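Long-range contacts in putative cellulase CEL6 (Mycobacterium tuberculosis, PDB 1UP2), which probably hydrolyses internal beta-1,4-glycosidic bonds of cellulose as a family 6 endoglucanase, and is seen here with cellobiose-like isofagomine inhibitors in its substrate cleft: residues 157-162 against 185-190; 217-222 against 259-264; 233-238 against 264-269. One frame throughout, in Å; residues are numbered along the deposited sequence.

Interaction 1 (157-162 against 185-190); sequences VDAGHS and FSLNVS. With IFM (5-hydroxymethyl-3,4-dihydroxypiperidine), chain B; BGC (beta-D-glucopyranose), chain C; IFM (5-hydroxymethyl-3,4-dihydroxypiperidine), chain D.
Asp158 OD1 takes the Ser186 hydroxyl, with OG 2.8 Å from it on the anti side of the carboxylate and 18° out of its plane. A water lies 2.6 Å from Asp158 OD1 and also near Gly160 O, and accepts from Val189 N, so it bridges the two loops beside the backbone bond from Asn188 N to Gly160 O. Ser186 can reach the acid because its OG sits between the backbone N and the carbonyl carbon (chi1 59°). The other oxygen, OD2, receives Gly160 N from above the carboxylate plane, closing an Asx turn, and also receives Asp120 N. CG2 of Val189 presses on Asp158 OD1 at 3.4 Å.

Along the backbones the pairing is parallel: Ser186 N donates to Val157 O, and Ala159 N returns a 2.9 Å bond to Ser186 O. Past the strand ends Asn188 N still reaches Gly160 O at 3.0 Å. Away from the acid, the CB of Ala159 meets CD2 of the Phe185 ring obliquely at 3.8 Å and lies against CD2 of Leu187; Leu174 of helix 167-176 closes over Ala159 and Phe185.

At the ligand end His161 points its ring edge at the sugars, and NE2 gives O3 of one piperidine (chain B) a nearly straight bond of 2.9 Å. Ser190 OG bonds O6 of the other piperidine (chain D). Neighbouring parallel strands of a beta-alpha-beta unit thus carry sugar-binding residues on the loops at their C-terminal ends, as in the distorted alpha/beta barrel of glycoside hydrolase family 6.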
loop_
_atom_site.group_PDB
_atom_site.type_symbol
_atom_site.label_atom_id
_atom_site.label_comp_id
_atom_site.label_asym_id
_atom_site.label_seq_id
_atom_site.Cartn_x
_atom_site.Cartn_y
_atom_site.Cartn_z
ATOM N N VAL A 157 2.733 3.452 -8.303
ATOM C CA VAL A 157 3.529 2.240 -8.340
ATOM C C VAL A 157 4.380 2.162 -7.089
ATOM O O VAL A 157 5.102 3.112 -6.737
ATOM C CB VAL A 157 4.400 2.196 -9.606
ATOM C CG1 VAL A 157 5.242 0.909 -9.680
ATOM C CG2 VAL A 157 3.501 2.361 -10.838
ATOM N N ASP A 158 4.365 1.017 -6.426
ATOM C CA ASP A 158 5.202 0.916 -5.223
ATOM C C ASP A 158 6.711 0.967 -5.517
ATOM O O ASP A 158 7.206 0.312 -6.407
ATOM C CB ASP A 158 4.885 -0.260 -4.371
ATOM C CG ASP A 158 5.565 -0.159 -3.021
ATOM O OD1 ASP A 158 5.096 0.666 -2.226
ATOM O OD2 ASP A 158 6.584 -0.823 -2.710
ATOM N N ALA A 159 7.425 1.724 -4.687
ATOM C CA ALA A 159 8.818 2.060 -4.923
ATOM C C ALA A 159 9.722 1.780 -3.691
ATOM O O ALA A 159 10.820 2.298 -3.609
ATOM C CB ALA A 159 8.895 3.548 -5.340
ATOM N N GLY A 160 9.269 0.934 -2.755
ATOM C CA GLY A 160 10.080 0.572 -1.598
ATOM C C GLY A 160 10.142 1.700 -0.582
ATOM O O GLY A 160 9.130 2.312 -0.264
ATOM N N HIS A 161 11.351 1.978 -0.096
ATOM C CA HIS A 161 11.604 2.977 0.947
ATOM C C HIS A 161 13.052 3.449 0.905
ATOM O O HIS A 161 13.890 2.933 0.174
ATOM C CB HIS A 161 11.207 2.483 2.372
ATOM C CG HIS A 161 11.938 1.256 2.827
ATOM N ND1 HIS A 161 13.313 1.198 2.938
ATOM C CD2 HIS A 161 11.478 0.053 3.229
ATOM C CE1 HIS A 161 13.661 -0.010 3.343
ATOM N NE2 HIS A 161 12.567 -0.724 3.522
ATOM N N SER A 162 13.321 4.453 1.724
ATOM C CA SER A 162 14.553 5.197 1.697
ATOM C C SER A 162 15.771 4.385 2.097
ATOM O O SER A 162 16.896 4.871 1.949
ATOM C CB SER A 162 14.390 6.434 2.586
ATOM O OG SER A 162 14.215 5.975 3.927
ATOM N N PHE A 185 4.302 7.229 -7.476
ATOM C CA PHE A 185 4.800 6.091 -6.703
ATOM C C PHE A 185 4.441 6.131 -5.212
ATOM O O PHE A 185 4.010 7.158 -4.680
ATOM C CB PHE A 185 6.315 5.936 -6.908
ATOM C CG PHE A 185 7.124 7.132 -6.496
ATOM C CD1 PHE A 185 7.265 8.221 -7.351
ATOM C CD2 PHE A 185 7.761 7.164 -5.278
ATOM C CE1 PHE A 185 8.022 9.326 -6.959
ATOM C CE2 PHE A 185 8.527 8.268 -4.892
ATOM C CZ PHE A 185 8.645 9.331 -5.699
ATOM N N SER A 186 4.568 4.983 -4.549
ATOM C CA SER A 186 4.327 4.903 -3.114
ATOM C C SER A 186 5.601 4.514 -2.360
ATOM O O SER A 186 6.470 3.804 -2.889
ATOM C CB SER A 186 3.179 3.927 -2.783
ATOM O OG SER A 186 3.461 2.637 -3.263
ATOM N N LEU A 187 5.698 4.998 -1.124
ATOM C CA LEU A 187 6.846 4.769 -0.253
ATOM C C LEU A 187 6.460 4.324 1.151
ATOM O O LEU A 187 5.389 4.645 1.635
ATOM C CB LEU A 187 7.659 6.052 -0.102
ATOM C CG LEU A 187 8.378 6.643 -1.312
ATOM C CD1 LEU A 187 9.017 7.993 -0.885
ATOM C CD2 LEU A 187 9.427 5.626 -1.864
ATOM N N ASN A 188 7.350 3.574 1.788
ATOM C CA ASN A 188 7.225 3.192 3.207
ATOM C C ASN A 188 6.101 2.208 3.513
ATOM O O ASN A 188 5.722 2.056 4.691
ATOM C CB ASN A 188 6.992 4.441 4.096
ATOM C CG ASN A 188 7.675 4.326 5.448
ATOM O OD1 ASN A 188 8.757 3.746 5.541
ATOM N ND2 ASN A 188 7.085 4.927 6.485
ATOM N N VAL A 189 5.564 1.552 2.476
ATOM C CA VAL A 189 4.425 0.653 2.673
ATOM C C VAL A 189 4.826 -0.499 3.600
ATOM O O VAL A 189 5.775 -1.235 3.318
ATOM C CB VAL A 189 3.852 0.103 1.354
ATOM C CG1 VAL A 189 2.791 -0.943 1.614
ATOM C CG2 VAL A 189 3.262 1.224 0.533
ATOM N N SER A 190 4.096 -0.601 4.709
ATOM C CA SER A 190 4.297 -1.574 5.763
ATOM C C SER A 190 5.641 -1.397 6.448
ATOM O O SER A 190 6.094 -2.295 7.139
ATOM C CB SER A 190 4.178 -3.023 5.253
ATOM O OG SER A 190 3.022 -3.252 4.456
HETATM O O4 IFM B . 12.518 -6.395 3.522
HETATM C C4 IFM B . 13.487 -5.487 2.981
HETATM C C3 IFM B . 13.737 -4.362 3.975
HETATM O O3 IFM B . 12.571 -3.535 4.065
HETATM C C2 IFM B . 14.936 -3.495 3.571
HETATM N N IFM B . 16.111 -4.289 3.220
HETATM C C1 IFM B . 15.886 -5.353 2.240
HETATM C C5 IFM B . 14.764 -6.276 2.707
HETATM C C6 IFM B . 14.410 -7.352 1.665
HETATM O O6 IFM B . 15.588 -8.029 1.255
HETATM C C2 BGC C . 10.410 -7.485 3.294
HETATM C C3 BGC C . 8.967 -7.290 2.837
HETATM C C4 BGC C . 8.351 -6.061 3.528
HETATM C C5 BGC C . 9.241 -4.844 3.358
HETATM C C6 BGC C . 8.706 -3.635 4.144
HETATM C C1 BGC C . 11.179 -6.192 3.084
HETATM O O2 BGC C . 11.040 -8.612 2.692
HETATM O O3 BGC C . 8.205 -8.450 3.145
HETATM O O4 BGC C . 7.061 -5.797 3.008
HETATM O O5 BGC C . 10.557 -5.139 3.821
HETATM O O6 BGC C . 9.524 -2.528 3.833
HETATM O O4 IFM D . 1.549 -8.244 4.771
HETATM C C4 IFM D . 2.547 -7.241 4.521
HETATM C C3 IFM D . 3.419 -7.253 5.749
HETATM O O3 IFM D . 2.771 -6.529 6.798
HETATM C C2 IFM D . 4.819 -6.734 5.454
HETATM N N IFM D . 5.532 -7.554 4.468
HETATM C C1 IFM D . 4.705 -8.229 3.473
HETATM C C5 IFM D . 3.333 -7.566 3.228
HETATM C C6 IFM D . 3.443 -6.358 2.314
HETATM O O6 IFM D . 3.921 -5.209 2.968
HETATM O O HOH W 1 6.584 1.402 -0.216
#

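Interaction 2 (217-222 against 259-264); sequences DTSRNG and WIKRPG. With BGC (beta-D-glucopyranose), chain E; IFM (5-hydroxymethyl-3,4-dihydroxypiperidine), chain D; ACT (acetate ion), chain H.
The indole of Trp259 has CA of Ser219 over one face, 3.6 Å from the centroid of the five-membered ring and 12° off its normal, a CH-pi contact. At the edge of the same indole, in its plane, lies OG1 of Thr218; this hydroxyl and Trp259 NE1 both find their polar partner in the carbonyl of Ala243. The guanidinium of Arg220 is covered on one face by CG of Lys261, 3.7 Å from Arg220 NE and displaced toward the rim. A bend at chi3 (-63°) turns the Arg220 group over the lysine chain, while its NH2 is held by Asp267 and by Ser190 O.

Next to these groups Asp217, at the end of strand 213-217, binds the loop leaving the neighbouring parallel strand, 254-258, the last of the sheet in the family 6 fold. Its OD1 accepts three hydrogen bonds, all well out of the carboxylate plane: Ile260 N (3.0 Å) from one side, Ser219 OG (2.8 Å) and Ser219 N from the other, the last forming an Asx turn. OD2 takes Lys261 N at 2.9 Å and, from outside, Ser190 N. Together these donors hold the carboxylate against rotation.

CG of Pro263 packs against CB of Ser219. Lys261, with CG anti to its backbone N (chi1 172°) and the chain bent at chi2, runs past the arginine to the cleft. There its NZ donates to O3 of the piperidine (chain D) at 2.7 Å and to O6 and O5 of the adjoining glucose (chain E), straddling the link between two sugar rings.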
loop_
_atom_site.group_PDB
_atom_site.type_symbol
_atom_site.label_atom_id
_atom_site.label_comp_id
_atom_site.label_asym_id
_atom_site.label_seq_id
_atom_site.Cartn_x
_atom_site.Cartn_y
_atom_site.Cartn_z
ATOM N N ASP A 217 3.270 5.887 3.278
ATOM C CA ASP A 217 2.557 5.124 4.273
ATOM C C ASP A 217 3.054 5.607 5.643
ATOM O O ASP A 217 4.182 5.330 6.029
ATOM C CB ASP A 217 2.839 3.632 4.090
ATOM C CG ASP A 217 1.915 2.755 4.878
ATOM O OD1 ASP A 217 1.120 3.272 5.707
ATOM O OD2 ASP A 217 1.941 1.496 4.742
ATOM N N THR A 218 2.166 6.279 6.367
ATOM C CA THR A 218 2.398 6.737 7.740
ATOM C C THR A 218 1.634 5.936 8.778
ATOM O O THR A 218 1.492 6.363 9.944
ATOM C CB THR A 218 2.025 8.231 7.879
ATOM O OG1 THR A 218 0.686 8.455 7.375
ATOM C CG2 THR A 218 2.934 9.122 7.006
ATOM N N SER A 219 1.180 4.747 8.409
ATOM C CA SER A 219 0.433 3.906 9.338
ATOM C C SER A 219 1.181 3.564 10.655
ATOM O O SER A 219 0.576 3.515 11.707
ATOM C CB SER A 219 -0.007 2.622 8.642
ATOM O OG SER A 219 1.102 1.925 8.124
ATOM N N ARG A 220 2.493 3.353 10.585
ATOM C CA ARG A 220 3.242 2.857 11.740
ATOM C C ARG A 220 4.580 3.572 11.977
ATOM O O ARG A 220 5.491 2.995 12.621
ATOM C CB ARG A 220 3.470 1.349 11.569
ATOM C CG ARG A 220 2.214 0.571 11.489
ATOM C CD ARG A 220 2.373 -0.945 11.509
ATOM N NE ARG A 220 3.120 -1.454 10.350
ATOM C CZ ARG A 220 3.489 -2.728 10.209
ATOM N NH1 ARG A 220 3.148 -3.627 11.127
ATOM N NH2 ARG A 220 4.156 -3.110 9.122
ATOM N N ASN A 221 4.698 4.824 11.512
ATOM C CA ASN A 221 5.995 5.509 11.499
ATOM C C ASN A 221 6.107 6.680 12.458
ATOM O O ASN A 221 7.051 7.486 12.340
ATOM C CB ASN A 221 6.421 5.928 10.076
ATOM C CG ASN A 221 5.732 7.191 9.598
ATOM O OD1 ASN A 221 4.678 7.563 10.127
ATOM N ND2 ASN A 221 6.331 7.870 8.602
ATOM N N GLY A 222 5.164 6.761 13.399
ATOM C CA GLY A 222 5.149 7.824 14.400
ATOM C C GLY A 222 6.362 7.908 15.302
ATOM O O GLY A 222 6.693 9.009 15.813
ATOM N N TRP A 259 -2.617 5.554 5.155
ATOM C CA TRP A 259 -2.372 4.320 5.893
ATOM C C TRP A 259 -2.616 3.202 4.874
ATOM O O TRP A 259 -3.754 2.927 4.495
ATOM C CB TRP A 259 -3.269 4.197 7.135
ATOM C CG TRP A 259 -2.864 5.087 8.245
ATOM C CD1 TRP A 259 -1.993 6.165 8.195
ATOM C CD2 TRP A 259 -3.340 5.024 9.598
ATOM N NE1 TRP A 259 -1.908 6.751 9.437
ATOM C CE2 TRP A 259 -2.720 6.073 10.316
ATOM C CE3 TRP A 259 -4.220 4.177 10.280
ATOM C CZ2 TRP A 259 -2.980 6.308 11.684
ATOM C CZ3 TRP A 259 -4.486 4.409 11.611
ATOM C CH2 TRP A 259 -3.849 5.458 12.310
ATOM N N ILE A 260 -1.528 2.672 4.333
ATOM C CA ILE A 260 -1.611 1.662 3.294
ATOM C C ILE A 260 -1.629 0.299 3.972
ATOM O O ILE A 260 -2.622 -0.410 3.892
ATOM C CB ILE A 260 -0.474 1.859 2.261
ATOM C CG1 ILE A 260 -0.650 3.230 1.554
ATOM C CG2 ILE A 260 -0.502 0.748 1.218
ATOM C CD1 ILE A 260 0.522 3.682 0.638
ATOM N N LYS A 261 -0.554 -0.054 4.672
ATOM C CA LYS A 261 -0.599 -1.156 5.645
ATOM C C LYS A 261 -1.695 -0.857 6.675
ATOM O O LYS A 261 -1.863 0.301 7.045
ATOM C CB LYS A 261 0.759 -1.280 6.356
ATOM C CG LYS A 261 0.794 -2.266 7.543
ATOM C CD LYS A 261 0.739 -3.736 7.050
ATOM C CE LYS A 261 0.625 -4.727 8.216
ATOM N NZ LYS A 261 0.317 -6.144 7.787
ATOM N N ARG A 262 -2.407 -1.894 7.142
ATOM C CA ARG A 262 -3.431 -1.748 8.197
ATOM C C ARG A 262 -2.876 -2.036 9.603
ATOM O O ARG A 262 -2.496 -3.181 9.893
ATOM C CB ARG A 262 -4.621 -2.667 7.901
ATOM C CG ARG A 262 -5.313 -2.370 6.572
ATOM C CD ARG A 262 -6.695 -3.047 6.367
ATOM N NE ARG A 262 -7.546 -2.270 5.464
ATOM C CZ ARG A 262 -8.817 -2.530 5.178
ATOM N NH1 ARG A 262 -9.446 -3.592 5.670
ATOM N NH2 ARG A 262 -9.451 -1.737 4.330
ATOM N N PRO A 263 -2.783 -1.014 10.460
ATOM C CA PRO A 263 -2.241 -1.190 11.821
ATOM C C PRO A 263 -2.947 -2.316 12.567
ATOM O O PRO A 263 -4.175 -2.356 12.559
ATOM C CB PRO A 263 -2.516 0.152 12.488
ATOM C CG PRO A 263 -2.393 1.124 11.373
ATOM C CD PRO A 263 -3.130 0.406 10.195
ATOM N N GLY A 264 -2.177 -3.230 13.157
ATOM C CA GLY A 264 -2.745 -4.388 13.822
ATOM C C GLY A 264 -2.602 -5.678 13.037
ATOM O O GLY A 264 -2.612 -6.764 13.594
HETATM C C2 BGC E . -0.442 -9.276 3.965
HETATM C C3 BGC E . -1.880 -9.021 3.469
HETATM C C4 BGC E . -2.576 -7.863 4.196
HETATM C C5 BGC E . -1.627 -6.632 4.288
HETATM C C6 BGC E . -2.150 -5.412 5.072
HETATM C C1 BGC E . 0.332 -7.969 4.107
HETATM O O2 BGC E . 0.270 -10.232 3.174
HETATM O O3 BGC E . -2.655 -10.204 3.543
HETATM O O4 BGC E . -3.763 -7.583 3.478
HETATM O O5 BGC E . -0.399 -7.030 4.872
HETATM O O6 BGC E . -2.176 -5.682 6.468
HETATM O O4 IFM D . 1.549 -8.244 4.771
HETATM C C4 IFM D . 2.547 -7.241 4.521
HETATM C C3 IFM D . 3.419 -7.253 5.749
HETATM O O3 IFM D . 2.771 -6.529 6.798
HETATM C C2 IFM D . 4.819 -6.734 5.454
HETATM N N IFM D . 5.532 -7.554 4.468
HETATM C C1 IFM D . 4.705 -8.229 3.473
HETATM C C5 IFM D . 3.333 -7.566 3.228
HETATM C C6 IFM D . 3.443 -6.358 2.314
HETATM O O6 IFM D . 3.921 -5.209 2.968
HETATM C C ACT H . -12.703 -5.654 4.463
HETATM O O ACT H . -11.604 -5.632 5.010
HETATM O OXT ACT H . -13.316 -4.623 4.128
HETATM C CH3 ACT H . -13.371 -6.987 4.196
HETATM O O HOH W 2 0.537 -4.021 12.802
#

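Interaction 3 (233-238 against 264-269); sequences WCNPSG and GESDGT. With IFM (5-hydroxymethyl-3,4-dihydroxypiperidine), chain D; BGC (beta-D-glucopyranose), chain C; IFM (5-hydroxymethyl-3,4-dihydroxypiperidine), chain B; BGC (beta-D-glucopyranose), chain E.
Ser266 and Asp267 receive the side chain of Asn235, and the loop 264-269 serves both the sugars and this partner in turn. Glu265 extends away from the 233-238 loop to the ligand, where its OE1 accepts the O6 hydroxyl of glucose (chain E) at 2.6 Å.

Ser266 faces the other way. Its OG accepts ND2 of Asn235 at 3.1 Å, along a nearly straight line in the plane of the amide, and also accepts Gly268 N two residues on, which makes an ST turn; OG is further bonded to Pro275 O. The hydroxyl helps to hold the turn and the asparagine amide together, with Glu274 as a further partner of ND2.

Asp267 points toward Asn235, and the two make a reciprocal pair. Asp267 N donates to Asn235 OD1 at 2.9 Å, while Asn235 N donates to the anti lone pair of Asp267 OD2, also at 2.9 Å. The amide and carboxylate run alongside one another head to tail, their planes 29° apart. OD1 and OD2 of Asp267 thus have separate tasks: OD2 holds the protein loop, and OD1 accepts the O3 hydroxyl of the piperidine (chain D) at 2.6 Å, with Arg220 as its salt-bridge partner.

SG of Cys234, 4.3 Å from Asp267 CB, forms a disulfide with Cys270 just beyond the segment, a covalent tie beside the polar one. CB of Cys234 backs one face of the Trp233 indole. Over the opposite face lie C2 of glucose (chain C), 3.8 Å from Trp233 CH2, and O4 of the piperidine (chain B). An aromatic platform against a sugar, with acidic side chains gripping hydroxyls farther along the sugar chain, is characteristic of the substrate cleft of a cellulase.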
loop_
_atom_site.group_PDB
_atom_site.type_symbol
_atom_site.label_atom_id
_atom_site.label_comp_id
_atom_site.label_asym_id
_atom_site.label_seq_id
_atom_site.Cartn_x
_atom_site.Cartn_y
_atom_site.Cartn_z
ATOM N N TRP A 233 11.689 -4.880 10.306
ATOM C CA TRP A 233 10.389 -4.542 9.718
ATOM C C TRP A 233 9.311 -5.612 10.052
ATOM O O TRP A 233 8.149 -5.458 9.690
ATOM C CB TRP A 233 10.545 -4.374 8.187
ATOM C CG TRP A 233 11.347 -5.496 7.598
ATOM C CD1 TRP A 233 12.702 -5.504 7.381
ATOM C CD2 TRP A 233 10.889 -6.826 7.311
ATOM N NE1 TRP A 233 13.091 -6.737 6.933
ATOM C CE2 TRP A 233 12.002 -7.562 6.864
ATOM C CE3 TRP A 233 9.639 -7.443 7.312
ATOM C CZ2 TRP A 233 11.920 -8.901 6.477
ATOM C CZ3 TRP A 233 9.549 -8.762 6.906
ATOM C CH2 TRP A 233 10.699 -9.480 6.499
ATOM N N CYS A 234 9.702 -6.704 10.719
ATOM C CA CYS A 234 8.810 -7.865 10.896
ATOM C C CYS A 234 8.213 -7.870 12.315
ATOM O O CYS A 234 8.853 -8.325 13.250
ATOM C CB CYS A 234 9.552 -9.172 10.572
ATOM S SG CYS A 234 8.497 -10.510 9.912
ATOM N N ASN A 235 6.996 -7.342 12.454
ATOM C CA ASN A 235 6.340 -7.106 13.768
ATOM C C ASN A 235 7.261 -6.525 14.850
ATOM O O ASN A 235 7.338 -7.108 15.947
ATOM C CB ASN A 235 5.734 -8.391 14.313
ATOM C CG ASN A 235 4.593 -8.907 13.465
ATOM O OD1 ASN A 235 3.838 -8.125 12.895
ATOM N ND2 ASN A 235 4.418 -10.224 13.443
ATOM N N PRO A 236 7.934 -5.397 14.565
ATOM C CA PRO A 236 8.781 -4.762 15.561
ATOM C C PRO A 236 7.928 -4.234 16.734
ATOM O O PRO A 236 6.742 -3.851 16.592
ATOM C CB PRO A 236 9.438 -3.594 14.788
ATOM C CG PRO A 236 8.463 -3.290 13.689
ATOM C CD PRO A 236 7.932 -4.643 13.297
ATOM N N SER A 237 8.516 -4.254 17.915
ATOM C CA SER A 237 7.856 -3.642 19.070
ATOM C C SER A 237 8.239 -2.159 19.158
ATOM O O SER A 237 9.110 -1.692 18.452
ATOM C CB SER A 237 8.191 -4.419 20.337
ATOM O OG SER A 237 9.560 -4.353 20.611
ATOM N N GLY A 238 7.558 -1.410 20.018
ATOM C CA GLY A 238 7.902 -0.015 20.243
ATOM C C GLY A 238 7.517 0.968 19.134
ATOM O O GLY A 238 7.914 2.132 19.176
ATOM N N GLY A 264 -2.177 -3.230 13.157
ATOM C CA GLY A 264 -2.745 -4.388 13.822
ATOM C C GLY A 264 -2.602 -5.678 13.037
ATOM O O GLY A 264 -2.612 -6.764 13.594
ATOM N N GLU A 265 -2.479 -5.571 11.721
ATOM C CA GLU A 265 -2.348 -6.753 10.917
ATOM C C GLU A 265 -0.882 -7.199 10.971
ATOM O O GLU A 265 0.042 -6.397 10.756
ATOM C CB GLU A 265 -2.923 -6.503 9.527
ATOM C CG GLU A 265 -4.409 -6.170 9.642
ATOM C CD GLU A 265 -5.186 -6.192 8.350
ATOM O OE1 GLU A 265 -4.597 -6.269 7.227
ATOM O OE2 GLU A 265 -6.449 -6.130 8.476
ATOM N N SER A 266 -0.682 -8.464 11.353
ATOM C CA SER A 266 0.642 -9.043 11.477
ATOM C C SER A 266 1.440 -8.934 10.177
ATOM O O SER A 266 0.890 -9.012 9.097
ATOM C CB SER A 266 0.531 -10.529 11.825
ATOM O OG SER A 266 1.821 -11.086 12.090
ATOM N N ASP A 267 2.751 -8.810 10.323
ATOM C CA ASP A 267 3.683 -8.848 9.212
ATOM C C ASP A 267 4.112 -10.253 8.827
ATOM O O ASP A 267 4.701 -10.438 7.774
ATOM C CB ASP A 267 4.946 -8.047 9.546
ATOM C CG ASP A 267 4.655 -6.585 9.809
ATOM O OD1 ASP A 267 3.975 -5.944 8.976
ATOM O OD2 ASP A 267 5.071 -6.002 10.832
ATOM N N GLY A 268 3.839 -11.214 9.698
ATOM C CA GLY A 268 4.127 -12.627 9.421
ATOM C C GLY A 268 4.507 -13.382 10.674
ATOM O O GLY A 268 4.449 -12.851 11.791
ATOM N N THR A 269 4.962 -14.616 10.494
ATOM C CA THR A 269 5.422 -15.372 11.624
ATOM C C THR A 269 6.690 -14.785 12.246
ATOM O O THR A 269 6.893 -14.859 13.479
ATOM C CB THR A 269 5.618 -16.872 11.262
ATOM O OG1 THR A 269 6.441 -17.010 10.112
ATOM C CG2 THR A 269 4.300 -17.522 10.917
HETATM O O4 IFM D . 1.549 -8.244 4.771
HETATM C C4 IFM D . 2.547 -7.241 4.521
HETATM C C3 IFM D . 3.419 -7.253 5.749
HETATM O O3 IFM D . 2.771 -6.529 6.798
HETATM C C2 IFM D . 4.819 -6.734 5.454
HETATM N N IFM D . 5.532 -7.554 4.468
HETATM C C1 IFM D . 4.705 -8.229 3.473
HETATM C C5 IFM D . 3.333 -7.566 3.228
HETATM C C6 IFM D . 3.443 -6.358 2.314
HETATM O O6 IFM D . 3.921 -5.209 2.968
HETATM C C2 BGC C . 10.410 -7.485 3.294
HETATM C C3 BGC C . 8.967 -7.290 2.837
HETATM C C4 BGC C . 8.351 -6.061 3.528
HETATM C C5 BGC C . 9.241 -4.844 3.358
HETATM C C6 BGC C . 8.706 -3.635 4.144
HETATM C C1 BGC C . 11.179 -6.192 3.084
HETATM O O2 BGC C . 11.040 -8.612 2.692
HETATM O O3 BGC C . 8.205 -8.450 3.145
HETATM O O4 BGC C . 7.061 -5.797 3.008
HETATM O O5 BGC C . 10.557 -5.139 3.821
HETATM O O6 BGC C . 9.524 -2.528 3.833
HETATM O O4 IFM B . 12.518 -6.395 3.522
HETATM C C4 IFM B . 13.487 -5.487 2.981
HETATM C C3 IFM B . 13.737 -4.362 3.975
HETATM O O3 IFM B . 12.571 -3.535 4.065
HETATM C C2 IFM B . 14.936 -3.495 3.571
HETATM N N IFM B . 16.111 -4.289 3.220
HETATM C C1 IFM B . 15.886 -5.353 2.240
HETATM C C5 IFM B . 14.764 -6.276 2.707
HETATM C C6 IFM B . 14.410 -7.352 1.665
HETATM O O6 IFM B . 15.588 -8.029 1.255
HETATM C C2 BGC E . -0.442 -9.276 3.965
HETATM C C3 BGC E . -1.880 -9.021 3.469
HETATM C C4 BGC E . -2.576 -7.863 4.196
HETATM C C5 BGC E . -1.627 -6.632 4.288
HETATM C C6 BGC E . -2.150 -5.412 5.072
HETATM C C1 BGC E . 0.332 -7.969 4.107
HETATM O O2 BGC E . 0.270 -10.232 3.174
HETATM O O3 BGC E . -2.655 -10.204 3.543
HETATM O O4 BGC E . -3.763 -7.583 3.478
HETATM O O5 BGC E . -0.399 -7.030 4.872
HETATM O O6 BGC E . -2.176 -5.682 6.468
#

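The three contacts line one cleft, at successive places on its wall. Interaction 1 closes along the chain before the other two open; interactions 2 and 3 interleave and share Gly264. Centres of interactions 1 and 2 lie about 12 Å apart, those of 2 and 3 about 11 Å, and those of 1 and 3 about 17 Å. Interaction 1 joins strands 153-158 and 184-187 and interaction 2 follows strands 213-217 and 254-258, all in one parallel sheet, while interaction 3 lies wholly in loops beyond it. Arg220 links the three, reaching Ser190 O and Asp267. All touch the piperidine of chain D, so sheet ends and outer loops meet on one ligand.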